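Local coordinates for uncharacterized DUF3829-like protein (PDB 3RH3) that is of unknown function, an all-helical DUF3829-like protein from a gut bacterium and probably a lipoprotein in its natural full-length form, at residues L132-Q137 with Y181-A186. Residues are numbered along the deposited sequence; the frame is centred on the assembly and turned at random.
Sequences LSEYKQ and YSRKHA. With EDO (1,2-ethanediol), chain E; EDO (1,2-ethanediol), chain D.
Arg183 sets CG anti to its own carbonyl carbon (chi1 -60°) and runs extended from CG to NE, which carries its guanidinium to Ser133. Ser133 turns OG anti to its backbone N, beside the carbonyl carbon, to meet it. The contact joins helix 115-154 of this all-alpha fold to the loop between helices 161-181 and 189-207. In that loop Arg183 is the centre of an inverse gamma turn and begins a type II beta turn ending at Ala186, where Ala186 N bonds Arg183 O at 2.9 Å.

Arg183 NE donates to Ser133 OG at 3.0 Å. The bond is bent, with an N-H...O angle of 138°, and the oxygen lies somewhat out of the guanidinium plane. Ser133 OG also hydrogen-bonds Asn179 OD1, near the end of helix 161-181. This one hydroxyl therefore ties helix 115-154 to Arg183 in the loop and to Asn179 on helix 161-181.

The Glu134 side chain crosses that of Arg183 at about a right angle. Glu134 CG lies 3.7 Å from Arg183 NH1. The carboxylate and guanidinium planes are 83° apart, and the salt bridge from Glu134 OE2 to Arg183 NH1 is long at 3.8 Å. Asp188 OD2 makes a second ion pair with Arg183 NH1, long and weak. A leucine in place of Arg183 would probably leave Ser133 OG without its loop donor and the Glu134 carboxylate without this positive mate.

Beside the hydroxyl, a 1,2-ethanediol, probably from the crystallisation liquor, sits between Ser133 and Leu132, with its O1 3.9 Å from Leu132 CB. At the guanidinium edge, Gln137 CB comes within 4.3 Å of Arg183 NH2.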
loop_
_atom_site.group_PDB
_atom_site.type_symbol
_atom_site.label_atom_id
_atom_site.label_comp_id
_atom_site.label_asym_id
_atom_site.label_seq_id
_atom_site.Cartn_x
_atom_site.Cartn_y
_atom_site.Cartn_z
ATOM N N LEU A 132 -0.017 -0.428 -12.315
ATOM C CA LEU A 132 0.302 -1.478 -11.338
ATOM C C LEU A 132 0.055 -0.992 -9.896
ATOM O O LEU A 132 -0.494 -1.732 -9.070
ATOM C CB LEU A 132 1.756 -1.928 -11.521
ATOM C CG LEU A 132 2.209 -3.161 -10.746
ATOM C CD1 LEU A 132 1.584 -4.424 -11.301
ATOM C CD2 LEU A 132 3.668 -3.357 -10.915
ATOM N N SER A 133 0.450 0.257 -9.618
ATOM C CA SER A 133 0.285 0.901 -8.331
ATOM C C SER A 133 -1.201 1.128 -8.017
ATOM O O SER A 133 -1.616 0.895 -6.886
ATOM C CB SER A 133 1.066 2.212 -8.303
ATOM O OG SER A 133 1.081 2.706 -6.979
ATOM N N GLU A 134 -1.990 1.567 -9.021
ATOM C CA GLU A 134 -3.427 1.792 -8.907
ATOM C C GLU A 134 -4.166 0.488 -8.615
ATOM O O GLU A 134 -5.014 0.482 -7.725
ATOM C CB GLU A 134 -3.995 2.472 -10.178
ATOM C CG GLU A 134 -3.677 3.960 -10.215
ATOM C CD GLU A 134 -3.948 4.756 -11.484
ATOM O OE1 GLU A 134 -3.997 4.159 -12.587
ATOM O OE2 GLU A 134 -4.050 6.001 -11.373
ATOM N N TYR A 135 -3.846 -0.613 -9.325
ATOM C CA TYR A 135 -4.475 -1.918 -9.101
ATOM C C TYR A 135 -4.269 -2.389 -7.654
ATOM O O TYR A 135 -5.232 -2.818 -7.001
ATOM C CB TYR A 135 -3.970 -2.966 -10.092
ATOM C CG TYR A 135 -4.628 -2.864 -11.447
ATOM C CD1 TYR A 135 -6.014 -2.905 -11.577
ATOM C CD2 TYR A 135 -3.865 -2.798 -12.608
ATOM C CE1 TYR A 135 -6.627 -2.833 -12.828
ATOM C CE2 TYR A 135 -4.465 -2.740 -13.864
ATOM C CZ TYR A 135 -5.846 -2.744 -13.971
ATOM O OH TYR A 135 -6.418 -2.688 -15.224
ATOM N N LYS A 136 -3.016 -2.258 -7.165
ATOM C CA LYS A 136 -2.647 -2.604 -5.809
ATOM C C LYS A 136 -3.471 -1.761 -4.826
ATOM O O LYS A 136 -4.009 -2.303 -3.857
ATOM C CB LYS A 136 -1.136 -2.398 -5.620
ATOM C CG LYS A 136 -0.600 -2.897 -4.282
ATOM C CD LYS A 136 0.932 -2.885 -4.206
ATOM C CE LYS A 136 1.532 -1.506 -4.215
ATOM N NZ LYS A 136 2.984 -1.510 -3.879
ATOM N N GLN A 137 -3.618 -0.446 -5.101
ATOM C CA GLN A 137 -4.398 0.451 -4.269
ATOM C C GLN A 137 -5.873 0.064 -4.269
ATOM O O GLN A 137 -6.494 0.052 -3.208
ATOM C CB GLN A 137 -4.229 1.908 -4.725
ATOM C CG GLN A 137 -4.854 2.932 -3.759
ATOM C CD GLN A 137 -4.269 2.813 -2.372
ATOM O OE1 GLN A 137 -3.056 2.723 -2.202
ATOM N NE2 GLN A 137 -5.121 2.696 -1.355
ATOM N N TYR A 181 2.874 8.101 -3.132
ATOM C CA TYR A 181 4.148 8.771 -3.245
ATOM C C TYR A 181 5.122 7.971 -4.135
ATOM O O TYR A 181 5.805 8.581 -4.965
ATOM C CB TYR A 181 4.759 9.014 -1.861
ATOM C CG TYR A 181 6.101 9.694 -1.965
ATOM C CD1 TYR A 181 6.193 11.067 -2.205
ATOM C CD2 TYR A 181 7.284 8.957 -1.926
ATOM C CE1 TYR A 181 7.416 11.672 -2.458
ATOM C CE2 TYR A 181 8.520 9.566 -2.116
ATOM C CZ TYR A 181 8.583 10.931 -2.353
ATOM O OH TYR A 181 9.801 11.513 -2.600
ATOM N N SER A 182 5.181 6.635 -3.956
ATOM C CA SER A 182 6.101 5.689 -4.612
ATOM C C SER A 182 6.067 5.664 -6.163
ATOM O O SER A 182 6.786 4.880 -6.764
ATOM C CB SER A 182 5.810 4.275 -4.111
ATOM O OG SER A 182 4.767 3.600 -4.808
ATOM N N ARG A 183 5.210 6.443 -6.794
ATOM C CA ARG A 183 5.036 6.437 -8.235
ATOM C C ARG A 183 6.069 7.338 -8.889
ATOM O O ARG A 183 5.842 8.534 -9.094
ATOM C CB ARG A 183 3.603 6.852 -8.608
ATOM C CG ARG A 183 2.561 5.931 -8.021
ATOM C CD ARG A 183 1.167 6.467 -8.152
ATOM N NE ARG A 183 0.262 5.525 -7.511
ATOM C CZ ARG A 183 -1.055 5.513 -7.642
ATOM N NH1 ARG A 183 -1.662 6.417 -8.404
ATOM N NH2 ARG A 183 -1.777 4.588 -7.025
ATOM N N LYS A 184 7.225 6.756 -9.171
ATOM C CA LYS A 184 8.337 7.403 -9.845
ATOM C C LYS A 184 7.843 7.964 -11.176
ATOM O O LYS A 184 7.124 7.283 -11.897
ATOM C CB LYS A 184 9.456 6.377 -10.026
ATOM C CG LYS A 184 10.665 6.840 -10.779
ATOM C CD LYS A 184 11.794 5.847 -10.569
ATOM C CE LYS A 184 12.854 6.015 -11.623
ATOM N NZ LYS A 184 13.581 7.297 -11.475
ATOM N N HIS A 185 8.155 9.251 -11.437
ATOM C CA HIS A 185 7.753 10.024 -12.619
ATOM C C HIS A 185 6.267 10.443 -12.570
ATOM O O HIS A 185 5.777 11.034 -13.537
ATOM C CB HIS A 185 8.042 9.255 -13.907
ATOM C CG HIS A 185 8.342 10.124 -15.082
ATOM N ND1 HIS A 185 9.563 10.751 -15.221
ATOM C CD2 HIS A 185 7.581 10.396 -16.169
ATOM C CE1 HIS A 185 9.504 11.396 -16.379
ATOM N NE2 HIS A 185 8.332 11.205 -16.988
ATOM N N ALA A 186 5.559 10.195 -11.442
ATOM C CA ALA A 186 4.129 10.495 -11.368
ATOM C C ALA A 186 3.601 10.580 -9.931
ATOM O O ALA A 186 2.478 10.169 -9.668
ATOM C CB ALA A 186 3.348 9.427 -12.134
HETATM C C1 EDO E . 4.669 -0.122 -8.381
HETATM O O1 EDO E . 4.284 0.436 -9.647
HETATM C C2 EDO E . 3.469 -0.599 -7.566
HETATM O O2 EDO E . 3.315 0.240 -6.408
HETATM C C1 EDO D . 12.249 10.385 -11.540
HETATM O O1 EDO D . 11.512 9.796 -12.625
HETATM C C2 EDO D . 11.531 10.218 -10.198
HETATM O O2 EDO D . 10.297 10.964 -10.051
#